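Long-range contacts in periplasmic binding protein/LacI transcriptional regulator (Alkaliphilus metalliredigens, PDB 3CTP), which binds D-xylulofuranose in the cleft of its sugar-binding core and probably acts as a DNA-binding transcriptional repressor of the LacI family: residues A[234-239]-A[264-269]; A[276-281]-A[319-324]. All blocks are in the same frame, centred on the assembly; numbering follows the deposited sequence.

Interaction 1 (A[234-239]-A[264-269]). With XLF (beta-D-xylulofuranose), chain C.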
loop_
_atom_site.group_PDB
_atom_site.type_symbol
_atom_site.label_atom_id
_atom_site.label_comp_id
_atom_site.label_asym_id
_atom_site.label_seq_id
_atom_site.Cartn_x
_atom_site.Cartn_y
_atom_site.Cartn_z
ATOM N N GLY A 234 1.670 -13.961 -24.604
ATOM C CA GLY A 234 2.323 -13.212 -23.536
ATOM C C GLY A 234 1.662 -11.855 -23.377
ATOM O O GLY A 234 1.158 -11.289 -24.351
ATOM N N ILE A 235 1.705 -11.329 -22.159
ATOM C CA ILE A 235 1.119 -10.021 -21.868
ATOM C C ILE A 235 2.130 -9.225 -21.068
ATOM O O ILE A 235 2.657 -9.734 -20.064
ATOM C CB ILE A 235 -0.141 -10.189 -20.998
ATOM C CG1 ILE A 235 -1.172 -11.059 -21.717
ATOM C CG2 ILE A 235 -0.771 -8.808 -20.708
ATOM C CD1 ILE A 235 -2.359 -11.424 -20.840
ATOM N N PHE A 236 2.396 -7.987 -21.493
ATOM C CA PHE A 236 3.211 -7.060 -20.711
ATOM C C PHE A 236 2.242 -6.056 -20.094
ATOM O O PHE A 236 1.496 -5.395 -20.822
ATOM C CB PHE A 236 4.210 -6.330 -21.650
ATOM C CG PHE A 236 4.971 -5.178 -21.008
ATOM C CD1 PHE A 236 5.439 -5.266 -19.708
ATOM C CD2 PHE A 236 5.263 -4.023 -21.761
ATOM C CE1 PHE A 236 6.142 -4.195 -19.128
ATOM C CE2 PHE A 236 5.963 -2.935 -21.186
ATOM C CZ PHE A 236 6.423 -3.036 -19.874
ATOM N N VAL A 237 2.236 -5.970 -18.762
ATOM C CA VAL A 237 1.356 -5.024 -18.075
ATOM C C VAL A 237 2.180 -3.886 -17.490
ATOM O O VAL A 237 3.277 -4.102 -16.968
ATOM C CB VAL A 237 0.564 -5.714 -16.940
ATOM C CG1 VAL A 237 -0.500 -4.743 -16.409
ATOM C CG2 VAL A 237 -0.097 -7.001 -17.446
ATOM N N PHE A 238 1.660 -2.668 -17.591
ATOM C CA PHE A 238 2.483 -1.482 -17.320
ATOM C C PHE A 238 3.058 -1.380 -15.918
ATOM O O PHE A 238 4.049 -0.662 -15.720
ATOM C CB PHE A 238 1.720 -0.187 -17.681
ATOM C CG PHE A 238 0.521 0.095 -16.793
ATOM C CD1 PHE A 238 0.651 0.923 -15.674
ATOM C CD2 PHE A 238 -0.736 -0.404 -17.114
ATOM C CE1 PHE A 238 -0.456 1.182 -14.893
ATOM C CE2 PHE A 238 -1.850 -0.131 -16.338
ATOM C CZ PHE A 238 -1.704 0.672 -15.225
ATOM N N ASN A 239 2.443 -2.018 -14.920
ATOM C CA ASN A 239 3.118 -2.120 -13.624
ATOM C C ASN A 239 2.677 -3.343 -12.874
ATOM O O ASN A 239 1.799 -4.078 -13.340
ATOM C CB ASN A 239 3.000 -0.827 -12.779
ATOM C CG ASN A 239 1.610 -0.570 -12.280
ATOM O OD1 ASN A 239 0.779 -1.462 -12.262
ATOM N ND2 ASN A 239 1.338 0.685 -11.859
ATOM N N ILE A 264 4.519 -10.451 -17.895
ATOM C CA ILE A 264 5.603 -9.667 -17.299
ATOM C C ILE A 264 5.028 -8.319 -16.869
ATOM O O ILE A 264 4.229 -7.727 -17.603
ATOM C CB ILE A 264 6.780 -9.503 -18.278
ATOM C CG1 ILE A 264 7.899 -8.639 -17.666
ATOM C CG2 ILE A 264 6.304 -8.935 -19.610
ATOM C CD1 ILE A 264 9.203 -8.759 -18.442
ATOM N N GLY A 265 5.402 -7.854 -15.673
ATOM C CA GLY A 265 4.966 -6.531 -15.175
ATOM C C GLY A 265 6.086 -5.502 -15.225
ATOM O O GLY A 265 7.003 -5.590 -16.060
ATOM N N PHE A 266 6.017 -4.512 -14.320
ATOM C CA PHE A 266 7.082 -3.531 -14.208
ATOM C C PHE A 266 7.046 -2.962 -12.808
ATOM O O PHE A 266 5.967 -2.636 -12.316
ATOM C CB PHE A 266 6.841 -2.374 -15.201
ATOM C CG PHE A 266 8.102 -1.649 -15.645
ATOM C CD1 PHE A 266 8.610 -1.854 -16.927
ATOM C CD2 PHE A 266 8.713 -0.712 -14.830
ATOM C CE1 PHE A 266 9.743 -1.167 -17.365
ATOM C CE2 PHE A 266 9.848 -0.028 -15.255
ATOM C CZ PHE A 266 10.369 -0.266 -16.535
ATOM N N ASP A 267 8.227 -2.842 -12.200
ATOM C CA ASP A 267 8.495 -2.156 -10.926
ATOM C C ASP A 267 9.415 -2.985 -10.018
ATOM O O ASP A 267 10.276 -2.438 -9.339
ATOM C CB ASP A 267 7.262 -1.922 -10.054
ATOM C CG ASP A 267 6.365 -0.803 -10.553
ATOM O OD1 ASP A 267 6.816 0.063 -11.352
ATOM O OD2 ASP A 267 5.202 -0.769 -10.069
ATOM N N ASN A 268 9.145 -4.285 -9.941
ATOM C CA ASN A 268 9.628 -5.097 -8.812
ATOM C C ASN A 268 9.159 -4.500 -7.490
ATOM O O ASN A 268 9.955 -4.292 -6.569
ATOM C CB ASN A 268 11.152 -5.239 -8.807
ATOM C CG ASN A 268 11.608 -6.360 -7.876
ATOM O OD1 ASN A 268 10.807 -7.214 -7.487
ATOM N ND2 ASN A 268 12.895 -6.346 -7.494
ATOM N N SER A 269 7.855 -4.257 -7.394
ATOM C CA SER A 269 7.274 -3.926 -6.093
ATOM C C SER A 269 6.847 -5.209 -5.340
ATOM O O SER A 269 6.832 -6.324 -5.902
ATOM C CB SER A 269 6.083 -2.981 -6.252
ATOM O OG SER A 269 4.997 -3.647 -6.878
HETATM O O4 XLF C . 4.180 5.849 -13.559
HETATM C C4 XLF C . 4.638 4.496 -13.509
HETATM C C5 XLF C . 3.413 3.596 -13.575
HETATM O O5 XLF C . 3.262 3.038 -12.265
HETATM C C3 XLF C . 5.265 4.187 -12.159
HETATM O O3 XLF C . 6.689 4.053 -12.253
HETATM C C2 XLF C . 4.604 2.881 -11.814
HETATM O O2 XLF C . 5.217 1.789 -12.529
HETATM C C1 XLF C . 4.590 2.606 -10.324
HETATM O O1 XLF C . 3.837 1.410 -10.071
#
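Two neighbouring parallel strand ends, 234-237 and 262-264, carry Asn239 and Asp267 to the sugar pocket at the C-terminal ends of the strands of the parallel sheet in a periplasmic-binding-protein fold. The strands pair at Phe236 and Ile264, and the short segments run only 9° apart. Ile264 N donates to Ile235 O at 2.9 Å, and Ile264 O in turn accepts from Val237 N at 2.9 Å. Beyond these bonds regular pairing ends, and the chains stay together through weaker CA-H...O contacts, such as Asn239 CA to Phe266 O at 3.2 Å.

On the face bearing Phe236 and Ile264, the ring of Phe236 has CG anti to its own backbone N (chi1 171°), which swings CD1 to 3.8 Å from CG2 of Ile264. The same ring receives Gly265 O and Phe266 CD1 at its edge, in plane, with Phe266 CD1 3.9 Å from Phe236 CZ. Gly265 O is buried without a hydrogen-bonding partner.

At the sugar, Asp267 spreads its carboxylate over two hydroxyls: sugar O2 donates to Asp267 OD1 and sugar O1 to Asp267 OD2, each at 2.6 Å. Gln284 also bonds OD1. Asn239 ND2 gives sugar O5 a nearly straight bond (3.1 Å, 168°), and its OD1 caps the N-terminus of helix 240-252 by accepting from Ala242 N, which ties the ligand-binding amide to the helix start.

The Phe236 ring stacks with His177 and Phe194, and Phe266 makes a cation-pi contact with Arg190. Helix 156-169 packs on Phe236 and Ile264, Val237 meets helix 240-252, and strand 175-179 bonds to the other edge of strand 234-237.

Interaction 2 (A[276-281]-A[319-324])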
loop_
_atom_site.group_PDB
_atom_site.type_symbol
_atom_site.label_atom_id
_atom_site.label_comp_id
_atom_site.label_asym_id
_atom_site.label_seq_id
_atom_site.Cartn_x
_atom_site.Cartn_y
_atom_site.Cartn_z
ATOM N N TYR A 276 1.182 -15.401 -6.547
ATOM C CA TYR A 276 1.583 -16.724 -7.072
ATOM C C TYR A 276 0.835 -17.102 -8.346
ATOM O O TYR A 276 -0.385 -16.933 -8.433
ATOM C CB TYR A 276 1.313 -17.776 -5.990
ATOM C CG TYR A 276 1.551 -19.204 -6.416
ATOM C CD1 TYR A 276 2.663 -19.901 -5.969
ATOM C CD2 TYR A 276 0.660 -19.854 -7.254
ATOM C CE1 TYR A 276 2.893 -21.215 -6.353
ATOM C CE2 TYR A 276 0.877 -21.170 -7.643
ATOM C CZ TYR A 276 1.997 -21.843 -7.186
ATOM O OH TYR A 276 2.215 -23.148 -7.567
ATOM N N PRO A 277 1.559 -17.586 -9.362
ATOM C CA PRO A 277 3.011 -17.697 -9.341
ATOM C C PRO A 277 3.631 -16.307 -9.249
ATOM O O PRO A 277 2.984 -15.324 -9.615
ATOM C CB PRO A 277 3.342 -18.358 -10.687
ATOM C CG PRO A 277 2.173 -18.116 -11.550
ATOM C CD PRO A 277 0.980 -17.962 -10.664
ATOM N N SER A 278 4.866 -16.233 -8.758
ATOM C CA SER A 278 5.536 -14.950 -8.606
ATOM C C SER A 278 5.821 -14.318 -9.969
ATOM O O SER A 278 6.048 -15.012 -10.950
ATOM C CB SER A 278 6.819 -15.098 -7.814
ATOM O OG SER A 278 7.633 -16.093 -8.448
ATOM N N LEU A 279 5.822 -12.987 -9.991
ATOM C CA LEU A 279 5.718 -12.217 -11.226
ATOM C C LEU A 279 7.072 -11.839 -11.824
ATOM O O LEU A 279 7.869 -11.147 -11.191
ATOM C CB LEU A 279 4.950 -10.919 -10.909
ATOM C CG LEU A 279 4.733 -9.924 -12.042
ATOM C CD1 LEU A 279 3.885 -10.513 -13.141
ATOM C CD2 LEU A 279 4.023 -8.718 -11.454
ATOM N N THR A 280 7.325 -12.254 -13.060
ATOM C CA THR A 280 8.467 -11.726 -13.800
ATOM C C THR A 280 8.240 -10.240 -14.032
ATOM O O THR A 280 7.111 -9.808 -14.327
ATOM C CB THR A 280 8.584 -12.438 -15.137
ATOM O OG1 THR A 280 8.879 -13.816 -14.882
ATOM C CG2 THR A 280 9.676 -11.805 -16.004
ATOM N N THR A 281 9.289 -9.448 -13.886
ATOM C CA THR A 281 9.080 -7.997 -13.889
ATOM C C THR A 281 10.371 -7.285 -14.254
ATOM O O THR A 281 11.402 -7.913 -14.468
ATOM C CB THR A 281 8.538 -7.525 -12.512
ATOM O OG1 THR A 281 8.163 -6.136 -12.573
ATOM C CG2 THR A 281 9.607 -7.729 -11.435
ATOM N N GLU A 319 13.554 -12.371 -13.503
ATOM C CA GLU A 319 12.794 -13.509 -14.025
ATOM C C GLU A 319 12.221 -14.308 -12.872
ATOM O O GLU A 319 12.966 -14.718 -11.989
ATOM C CB GLU A 319 13.709 -14.440 -14.852
ATOM C CG GLU A 319 14.106 -13.907 -16.202
ATOM C CD GLU A 319 14.777 -14.992 -17.054
ATOM O OE1 GLU A 319 14.109 -16.007 -17.400
ATOM O OE2 GLU A 319 15.971 -14.818 -17.370
ATOM N N ARG A 320 10.902 -14.512 -12.877
ATOM C CA ARG A 320 10.249 -15.321 -11.869
ATOM C C ARG A 320 9.373 -16.375 -12.543
ATOM O O ARG A 320 9.797 -16.970 -13.535
ATOM C CB ARG A 320 9.459 -14.455 -10.903
ATOM C CG ARG A 320 10.317 -13.410 -10.195
ATOM C CD ARG A 320 9.577 -12.880 -8.992
ATOM N NE ARG A 320 10.366 -11.947 -8.191
ATOM C CZ ARG A 320 10.074 -10.654 -8.062
ATOM N NH1 ARG A 320 9.037 -10.116 -8.721
ATOM N NH2 ARG A 320 10.817 -9.901 -7.268
ATOM N N GLU A 321 8.191 -16.644 -11.994
ATOM C CA GLU A 321 7.451 -17.846 -12.396
ATOM C C GLU A 321 6.376 -17.622 -13.454
ATOM O O GLU A 321 5.824 -18.594 -13.991
ATOM C CB GLU A 321 6.817 -18.520 -11.164
ATOM C CG GLU A 321 7.812 -19.106 -10.153
ATOM C CD GLU A 321 7.149 -19.476 -8.817
ATOM O OE1 GLU A 321 6.118 -18.868 -8.447
ATOM O OE2 GLU A 321 7.666 -20.377 -8.123
ATOM N N THR A 322 6.065 -16.357 -13.775
ATOM C CA THR A 322 5.033 -16.111 -14.788
ATOM C C THR A 322 5.546 -16.088 -16.234
ATOM O O THR A 322 4.772 -15.842 -17.173
ATOM C CB THR A 322 4.285 -14.797 -14.509
ATOM O OG1 THR A 322 5.242 -13.748 -14.475
ATOM C CG2 THR A 322 3.587 -14.866 -13.143
ATOM N N THR A 323 6.848 -16.320 -16.420
ATOM C CA THR A 323 7.373 -16.597 -17.762
ATOM C C THR A 323 8.138 -17.906 -17.667
ATOM O O THR A 323 8.592 -18.290 -16.584
ATOM C CB THR A 323 8.289 -15.474 -18.284
ATOM O OG1 THR A 323 9.319 -15.203 -17.317
ATOM C CG2 THR A 323 7.475 -14.218 -18.491
ATOM N N ILE A 324 8.246 -18.598 -18.797
ATOM C CA ILE A 324 8.797 -19.956 -18.797
ATOM C C ILE A 324 10.314 -19.935 -18.821
ATOM O O ILE A 324 10.914 -19.009 -19.351
ATOM C CB ILE A 324 8.302 -20.711 -20.016
ATOM C CG1 ILE A 324 8.691 -19.944 -21.281
ATOM C CG2 ILE A 324 6.779 -20.931 -19.926
ATOM C CD1 ILE A 324 8.167 -20.560 -22.595
#
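Arg320 reaches alongside Thr281, pointing the same way, its chain extended from CG to NE, and Thr281 CG2 lies 3.7 Å from Arg320 NH1. That NH1 donates to Leu279 O at 2.9 Å; it lies in the carbonyl plane of Leu279, whose O stands 20° out of the guanidinium plane, while NH2 bonds Asn268. Replacing Arg320 by an alanine would take away the guanidinium and is likely to leave Leu279 O and Asn268 OD1 without these donors.

Glu321 extends beyond CG to present OE1 to Ser278 N on its anti side (2.9 Å), with a weak bond from Ser278 OG. Ser278 O accepts from Glu321 N, which sits 40° above the carbonyl plane, and weakly from Thr322 N. The threonines interlock: Thr280 and Thr323 cross at about a right angle, and Thr280 OG1 donates to Thr323 OG1 at 2.8 Å while accepting from Arg320 N at 2.9 Å. Thr322 OG1, with chi1 57° placing it between its backbone N and carbonyl carbon, receives Thr280 N at 2.9 Å and also bonds Ile263 O.

The contact joins the approach to strand 281-283 with the exit from strand 311-318; Leu279 and Thr280 lean on strand 262-264, and Pro277 and Thr322 on Met247 of helix 240-252.

The centres of interactions 1 and 2 lie 10 Å apart, on the same side of the chain's centre, and follow each other in series: interaction 1 closes before 276-281 begins. They are in direct contact. Asn268 OD1 and Arg320 NH2 approach to 2.7 Å, and Gly265 N and Thr280 O to 2.9 Å, both probable hydrogen bonds. Interaction 1 belongs to the four-stranded parallel sheet, whereas interaction 2 runs into strand 281-283 and follows strand 311-318, antiparallel neighbours in the seven-stranded sheet; helices 156-169 and 240-252 pack against both contacts. The sugar-binding end of one sheet is thereby linked to loops leading into and out of the other.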